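Local coordinates for T9SS C-terminal target domain-containing protein (Bacteroides cellulosilyticus, PDB 5JVK) that probably hydrolyses O-glycosidic bonds, as a family 39 glycoside hydrolase of a gut symbiont, at residues T252-G257 and S335-E340; A268-V273 and D283-H288. All blocks are in the same frame, centred on the assembly; numbering follows the deposited sequence.

Overall arrangement
Both contacts belong to one eight-stranded parallel barrel and lie on either side of its wall. Contact 1 lies inside the barrel, between strand 252-255 and strand 335-341, its neighbour but one; contact 2 seats helix 270-275 on the outer side of strand 284-287, the strand between those two. Their centres are about 8 Å apart. Leu253 N hydrogen-bonds Asp283 OD2 at 2.8 Å, while Thr339 OG1 and His288 NE2 form a hydrogen bond of 2.9 Å. The C-terminal ends of the strands carry a polar cluster in which Glu340 pairs with Arg134 and His288 with Glu223, consistent with the active-site end of the barrel in family 39 relatives.

Contact 1 (T252-G257 and S335-E340); sequences TLISGG and SVWVTE
Ile254 lays its terminal methyl over one face of the Trp337 indole, the two side chains crossing at about a right angle. CD1 of Ile254 sits 3.6 Å from the centroid of the five-membered ring of Trp337 and only 2° off its normal, a CH-pi contact. With respect to the whole indole this point is displaced toward the rim. The methyl reaches so far because the isoleucine chain is extended at its end, with CD1 trans to CA (chi2 163°). Behind it, CG1 of Ile254 follows the same face at 3.9 Å from CD1 of Trp337. Thr252, two residues earlier on the same strand and pointing the same way, approaches differently: its CG2 comes obliquely to within 4.0 Å of NE1 of Trp337, and lies 3.8 Å from OG of Ser335.

That hydroxyl takes up the indole N-H. Trp337 NE1 donates to Ser335 OG at 2.8 Å, with an N-H...O angle of 144°, so the bond is bent and its acceptor stands somewhat out of the ring plane. Ser335 OG has a further, weak link to Asp283 O, just before the intervening strand 284-287.

Strands 252-255 and 335-341 are not neighbours, and the axes of the two short segments come no closer than 8.5 Å. Their inward side chains therefore meet inside the barrel, past the intervening strand, without any hydrogen bond between the segments. Chemically, dispersion and CH-pi attraction join the segments, while the one polar indole atom finds its acceptor two residues back along its own strand, which also restrains rotation of the ring.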
ATOM      1  N   THR A 252      14.233   5.280 -13.299  1.00 34.24           N
ATOM      2  CA  THR A 252      14.229   6.344 -12.305  1.00 32.82           C
ATOM      3  C   THR A 252      15.064   5.853 -11.122  1.00 31.93           C
ATOM      4  O   THR A 252      14.642   4.954 -10.387  1.00 31.43           O
ATOM      5  CB  THR A 252      12.795   6.678 -11.858  1.00 32.61           C
ATOM      6  OG1 THR A 252      11.990   6.933 -13.012  1.00 32.51           O
ATOM      7  CG2 THR A 252      12.769   7.907 -10.958  1.00 33.03           C
ATOM      8  N   LEU A 253      16.267   6.411 -10.980  1.00 30.93           N
ATOM      9  CA  LEU A 253      17.137   6.117  -9.841  1.00 30.26           C
ATOM     10  C   LEU A 253      16.679   6.948  -8.647  1.00 29.63           C
ATOM     11  O   LEU A 253      16.687   8.181  -8.708  1.00 29.89           O
ATOM     12  CB  LEU A 253      18.601   6.415 -10.186  1.00 30.07           C
ATOM     13  CG  LEU A 253      19.715   5.902  -9.254  1.00 30.14           C
ATOM     14  CD1 LEU A 253      19.820   6.703  -7.957  1.00 30.03           C
ATOM     15  CD2 LEU A 253      19.557   4.413  -8.955  1.00 29.84           C
ATOM     16  N   ILE A 254      16.298   6.262  -7.567  1.00 28.97           N
ATOM     17  CA  ILE A 254      15.678   6.888  -6.397  1.00 28.41           C
ATOM     18  C   ILE A 254      16.623   6.836  -5.190  1.00 28.24           C
ATOM     19  O   ILE A 254      16.999   5.754  -4.739  1.00 27.94           O
ATOM     20  CB  ILE A 254      14.332   6.206  -6.054  1.00 28.08           C
ATOM     21  CG1 ILE A 254      13.366   6.306  -7.247  1.00 27.78           C
ATOM     22  CG2 ILE A 254      13.708   6.831  -4.805  1.00 27.89           C
ATOM     23  CD1 ILE A 254      12.193   5.351  -7.180  1.00 27.81           C
ATOM     24  N   SER A 255      16.989   8.009  -4.673  1.00 28.48           N
ATOM     25  CA  SER A 255      17.883   8.127  -3.513  1.00 28.74           C
ATOM     26  C   SER A 255      17.110   8.307  -2.205  1.00 28.93           C
ATOM     27  O   SER A 255      15.880   8.332  -2.203  1.00 29.54           O
ATOM     28  CB  SER A 255      18.808   9.317  -3.708  1.00 28.74           C
ATOM     29  OG  SER A 255      18.063  10.524  -3.675  1.00 28.78           O
ATOM     30  N   GLY A 256      17.840   8.435  -1.095  1.00 28.73           N
ATOM     31  CA  GLY A 256      17.249   8.687   0.215  1.00 28.52           C
ATOM     32  C   GLY A 256      16.941   7.409   0.960  1.00 28.40           C
ATOM     33  O   GLY A 256      17.473   7.176   2.048  1.00 28.65           O
ATOM     34  N   GLY A 257      16.068   6.588   0.380  1.00 27.91           N
ATOM     35  CA  GLY A 257      15.654   5.335   0.993  1.00 27.69           C
ATOM     36  C   GLY A 257      14.793   5.523   2.223  1.00 27.47           C
ATOM     37  O   GLY A 257      14.737   4.636   3.079  1.00 27.58           O
ATOM     38  N   SER A 335      11.416  13.536  -8.696  1.00 29.18           N
ATOM     39  CA  SER A 335      10.196  12.866  -8.247  1.00 28.36           C
ATOM     40  C   SER A 335      10.326  12.460  -6.775  1.00 27.76           C
ATOM     41  O   SER A 335      11.420  12.129  -6.308  1.00 27.89           O
ATOM     42  CB  SER A 335       9.892  11.645  -9.121  1.00 27.91           C
ATOM     43  OG  SER A 335      11.009  10.775  -9.196  1.00 27.65           O
ATOM     44  N   VAL A 336       9.212  12.506  -6.050  1.00 26.84           N
ATOM     45  CA  VAL A 336       9.170  12.131  -4.636  1.00 26.35           C
ATOM     46  C   VAL A 336       8.355  10.852  -4.504  1.00 25.96           C
ATOM     47  O   VAL A 336       7.171  10.842  -4.822  1.00 26.18           O
ATOM     48  CB  VAL A 336       8.549  13.248  -3.768  1.00 26.02           C
ATOM     49  CG1 VAL A 336       8.540  12.855  -2.294  1.00 25.86           C
ATOM     50  CG2 VAL A 336       9.305  14.552  -3.972  1.00 26.13           C
ATOM     51  N   TRP A 337       8.992   9.785  -4.027  1.00 25.63           N
ATOM     52  CA  TRP A 337       8.361   8.472  -3.912  1.00 25.31           C
ATOM     53  C   TRP A 337       8.118   8.122  -2.447  1.00 24.62           C
ATOM     54  O   TRP A 337       9.058   8.073  -1.662  1.00 24.95           O
ATOM     55  CB  TRP A 337       9.255   7.422  -4.566  1.00 25.47           C
ATOM     56  CG  TRP A 337       9.403   7.632  -6.038  1.00 25.95           C
ATOM     57  CD1 TRP A 337      10.208   8.542  -6.661  1.00 26.23           C
ATOM     58  CD2 TRP A 337       8.713   6.928  -7.077  1.00 26.20           C
ATOM     59  NE1 TRP A 337      10.065   8.446  -8.026  1.00 26.27           N
ATOM     60  CE2 TRP A 337       9.155   7.462  -8.309  1.00 26.26           C
ATOM     61  CE3 TRP A 337       7.767   5.895  -7.088  1.00 26.21           C
ATOM     62  CZ2 TRP A 337       8.685   6.997  -9.540  1.00 26.36           C
ATOM     63  CZ3 TRP A 337       7.297   5.433  -8.316  1.00 26.35           C
ATOM     64  CH2 TRP A 337       7.758   5.986  -9.524  1.00 26.22           C
ATOM     65  N   VAL A 338       6.863   7.877  -2.078  1.00 23.60           N
ATOM     66  CA  VAL A 338       6.527   7.496  -0.702  1.00 22.96           C
ATOM     67  C   VAL A 338       6.648   5.974  -0.602  1.00 22.53           C
ATOM     68  O   VAL A 338       5.656   5.246  -0.657  1.00 22.32           O
ATOM     69  CB  VAL A 338       5.130   8.015  -0.294  1.00 22.81           C
ATOM     70  CG1 VAL A 338       4.845   7.717   1.174  1.00 22.69           C
ATOM     71  CG2 VAL A 338       5.026   9.510  -0.579  1.00 22.87           C
ATOM     72  N   THR A 339       7.886   5.506  -0.467  1.00 22.25           N
ATOM     73  CA  THR A 339       8.200   4.078  -0.590  1.00 22.26           C
ATOM     74  C   THR A 339       7.809   3.230   0.625  1.00 22.25           C
ATOM     75  O   THR A 339       7.768   2.006   0.523  1.00 22.29           O
ATOM     76  CB  THR A 339       9.687   3.849  -0.937  1.00 22.18           C
ATOM     77  OG1 THR A 339      10.525   4.408   0.082  1.00 22.15           O
ATOM     78  CG2 THR A 339      10.016   4.482  -2.286  1.00 22.14           C
ATOM     79  N   GLU A 340       7.529   3.868   1.761  1.00 22.36           N
ATOM     80  CA  GLU A 340       6.814   3.213   2.861  1.00 22.35           C
ATOM     81  C   GLU A 340       5.901   4.202   3.580  1.00 21.96           C
ATOM     82  O   GLU A 340       6.319   5.305   3.928  1.00 21.53           O
ATOM     83  CB  GLU A 340       7.766   2.607   3.897  1.00 22.56           C
ATOM     84  CG  GLU A 340       8.626   1.447   3.418  1.00 22.78           C
ATOM     85  CD  GLU A 340       9.454   0.818   4.530  1.00 23.16           C
ATOM     86  OE1 GLU A 340       9.180   1.062   5.728  1.00 23.16           O
ATOM     87  OE2 GLU A 340      10.401   0.078   4.200  1.00 23.93           O
TER

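Contact 2 (A268-V273 and D283-H288); sequences AFIIPV and DGYSIH
Ile270 of the helix spreads along one face of the Tyr285 ring, crossing it at about a right angle, and this CH-pi contact is the main link between the segments. Its CB stands 3.8 Å from the centroid of the Tyr285 ring and 5° off the normal, almost directly over the centre. The branches divide the face between them. CG1, placed trans to the backbone N (chi1 -162°), leads CD1 to the end of the ring next to CB, 3.4 Å from CD2 of Tyr285, whereas CG2 covers the hydroxyl end at 3.8 Å from CZ of Tyr285.

Apolar contact of a looser kind comes from Phe269, whose CE2 approaches CB of Tyr285 obliquely at 4.4 Å. Val273 CG2 lies over one face of the Phe269 ring, and the rings of Phe269 and Tyr233 meet edge-to-face. Tyr285 also touches Leu319 of helix 312-325 and Val336 on the next strand.

No hydrogen bond joins the two segments. With an alanine at Tyr285, a gap is likely to open under Ile270, leaving both of its branches without the ring face they cover.

Strand 252-255, helix 270-275 and strand 284-287 form a beta-alpha-beta unit; Ile270 at the start of the short helix packs on outward-facing Tyr285 of the following strand, the helix-on-strand packing of a TIM barrel's beta-alpha-beta units.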
ATOM      1  N   ALA A 268      14.813  16.132   5.449  1.00 30.18           N
ATOM      2  CA  ALA A 268      16.049  15.920   6.209  1.00 30.47           C
ATOM      3  C   ALA A 268      17.162  15.257   5.392  1.00 30.62           C
ATOM      4  O   ALA A 268      18.336  15.460   5.697  1.00 30.91           O
ATOM      5  CB  ALA A 268      15.771  15.119   7.474  1.00 30.46           C
ATOM      6  N   PHE A 269      16.802  14.470   4.375  1.00 30.73           N
ATOM      7  CA  PHE A 269      17.787  13.869   3.464  1.00 30.77           C
ATOM      8  C   PHE A 269      18.075  14.769   2.266  1.00 31.15           C
ATOM      9  O   PHE A 269      19.237  15.020   1.943  1.00 31.81           O
ATOM     10  CB  PHE A 269      17.329  12.495   2.958  1.00 30.75           C
ATOM     11  CG  PHE A 269      18.176  11.952   1.835  1.00 30.71           C
ATOM     12  CD1 PHE A 269      19.363  11.275   2.101  1.00 30.70           C
ATOM     13  CD2 PHE A 269      17.802  12.144   0.503  1.00 30.60           C
ATOM     14  CE1 PHE A 269      20.153  10.791   1.062  1.00 30.61           C
ATOM     15  CE2 PHE A 269      18.588  11.663  -0.536  1.00 30.49           C
ATOM     16  CZ  PHE A 269      19.765  10.985  -0.257  1.00 30.22           C
ATOM     17  N   ILE A 270      17.019  15.226   1.597  1.00 31.38           N
ATOM     18  CA  ILE A 270      17.154  15.924   0.313  1.00 31.27           C
ATOM     19  C   ILE A 270      17.767  17.326   0.435  1.00 31.71           C
ATOM     20  O   ILE A 270      18.584  17.704  -0.403  1.00 31.78           O
ATOM     21  CB  ILE A 270      15.811  15.953  -0.478  1.00 31.01           C
ATOM     22  CG1 ILE A 270      16.045  16.261  -1.965  1.00 30.91           C
ATOM     23  CG2 ILE A 270      14.816  16.942   0.116  1.00 30.90           C
ATOM     24  CD1 ILE A 270      16.771  15.173  -2.726  1.00 30.74           C
ATOM     25  N   ILE A 271      17.396  18.081   1.471  1.00 32.35           N
ATOM     26  CA  ILE A 271      17.869  19.468   1.623  1.00 33.30           C
ATOM     27  C   ILE A 271      19.405  19.570   1.779  1.00 34.00           C
ATOM     28  O   ILE A 271      20.021  20.402   1.112  1.00 33.88           O
ATOM     29  CB  ILE A 271      17.111  20.232   2.749  1.00 33.46           C
ATOM     30  CG1 ILE A 271      15.640  20.433   2.346  1.00 33.43           C
ATOM     31  CG2 ILE A 271      17.767  21.583   3.049  1.00 33.18           C
ATOM     32  CD1 ILE A 271      14.748  20.964   3.450  1.00 33.24           C
ATOM     33  N   PRO A 272      20.021  18.740   2.650  1.00 34.76           N
ATOM     34  CA  PRO A 272      21.495  18.707   2.690  1.00 35.50           C
ATOM     35  C   PRO A 272      22.158  18.334   1.358  1.00 36.07           C
ATOM     36  O   PRO A 272      23.214  18.877   1.026  1.00 36.92           O
ATOM     37  CB  PRO A 272      21.802  17.631   3.739  1.00 35.67           C
ATOM     38  CG  PRO A 272      20.602  17.577   4.608  1.00 35.30           C
ATOM     39  CD  PRO A 272      19.424  17.991   3.774  1.00 34.80           C
ATOM     40  N   VAL A 273      21.537  17.414   0.619  1.00 36.53           N
ATOM     41  CA  VAL A 273      22.053  16.948  -0.673  1.00 36.27           C
ATOM     42  C   VAL A 273      21.953  18.051  -1.732  1.00 36.87           C
ATOM     43  O   VAL A 273      22.875  18.218  -2.532  1.00 37.94           O
ATOM     44  CB  VAL A 273      21.323  15.663  -1.148  1.00 35.86           C
ATOM     45  CG1 VAL A 273      21.733  15.274  -2.567  1.00 35.89           C
ATOM     46  CG2 VAL A 273      21.596  14.504  -0.193  1.00 35.73           C
ATOM     47  N   ASP A 283      17.272  10.904 -10.081  1.00 32.77           N
ATOM     48  CA  ASP A 283      16.021  11.196 -10.782  1.00 32.31           C
ATOM     49  C   ASP A 283      14.895  11.493  -9.781  1.00 30.97           C
ATOM     50  O   ASP A 283      13.930  12.185 -10.110  1.00 30.38           O
ATOM     51  CB  ASP A 283      15.638  10.020 -11.680  1.00 32.60           C
ATOM     52  CG  ASP A 283      16.742   9.646 -12.655  1.00 32.73           C
ATOM     53  OD1 ASP A 283      17.352  10.555 -13.251  1.00 32.98           O
ATOM     54  OD2 ASP A 283      17.002   8.436 -12.821  1.00 32.91           O
ATOM     55  N   GLY A 284      15.014  10.956  -8.569  1.00 29.83           N
ATOM     56  CA  GLY A 284      14.081  11.256  -7.490  1.00 28.99           C
ATOM     57  C   GLY A 284      14.609  10.784  -6.150  1.00 28.31           C
ATOM     58  O   GLY A 284      15.688  10.189  -6.082  1.00 28.47           O
ATOM     59  N   TYR A 285      13.862  11.073  -5.086  1.00 27.20           N
ATOM     60  CA  TYR A 285      14.183  10.574  -3.746  1.00 26.31           C
ATOM     61  C   TYR A 285      12.944   9.999  -3.082  1.00 25.31           C
ATOM     62  O   TYR A 285      11.827  10.221  -3.548  1.00 24.94           O
ATOM     63  CB  TYR A 285      14.815  11.669  -2.870  1.00 26.61           C
ATOM     64  CG  TYR A 285      13.886  12.798  -2.455  1.00 26.53           C
ATOM     65  CD1 TYR A 285      13.247  12.789  -1.209  1.00 26.28           C
ATOM     66  CD2 TYR A 285      13.663  13.885  -3.298  1.00 26.49           C
ATOM     67  CE1 TYR A 285      12.403  13.825  -0.826  1.00 26.28           C
ATOM     68  CE2 TYR A 285      12.824  14.923  -2.922  1.00 26.76           C
ATOM     69  CZ  TYR A 285      12.195  14.889  -1.689  1.00 26.55           C
ATOM     70  OH  TYR A 285      11.365  15.927  -1.332  1.00 27.15           O
ATOM     71  N   SER A 286      13.153   9.258  -1.998  1.00 24.45           N
ATOM     72  CA  SER A 286      12.061   8.615  -1.274  1.00 23.87           C
ATOM     73  C   SER A 286      11.987   9.033   0.192  1.00 23.42           C
ATOM     74  O   SER A 286      13.005   9.371   0.804  1.00 23.39           O
ATOM     75  CB  SER A 286      12.176   7.093  -1.372  1.00 23.88           C
ATOM     76  OG  SER A 286      13.380   6.629  -0.791  1.00 24.03           O
ATOM     77  N   ILE A 287      10.768   8.991   0.735  1.00 22.58           N
ATOM     78  CA  ILE A 287      10.504   9.253   2.152  1.00 21.94           C
ATOM     79  C   ILE A 287       9.674   8.122   2.766  1.00 21.72           C
ATOM     80  O   ILE A 287       8.912   7.452   2.066  1.00 21.71           O
ATOM     81  CB  ILE A 287       9.781  10.602   2.373  1.00 21.74           C
ATOM     82  CG1 ILE A 287       8.493  10.699   1.545  1.00 21.57           C
ATOM     83  CG2 ILE A 287      10.713  11.756   2.032  1.00 21.77           C
ATOM     84  CD1 ILE A 287       7.506  11.699   2.095  1.00 21.57           C
ATOM     85  N   HIS A 288       9.827   7.929   4.074  1.00 21.43           N
ATOM     86  CA  HIS A 288       9.049   6.962   4.849  1.00 21.22           C
ATOM     87  C   HIS A 288       8.275   7.716   5.940  1.00 21.03           C
ATOM     88  O   HIS A 288       8.578   7.569   7.127  1.00 21.29           O
ATOM     89  CB  HIS A 288       9.982   5.920   5.489  1.00 21.04           C
ATOM     90  CG  HIS A 288      10.548   4.920   4.527  1.00 21.03           C
ATOM     91  ND1 HIS A 288      11.244   3.810   4.949  1.00 21.04           N
ATOM     92  CD2 HIS A 288      10.510   4.844   3.175  1.00 21.04           C
ATOM     93  CE1 HIS A 288      11.627   3.104   3.901  1.00 20.99           C
ATOM     94  NE2 HIS A 288      11.190   3.707   2.812  1.00 21.06           N
TER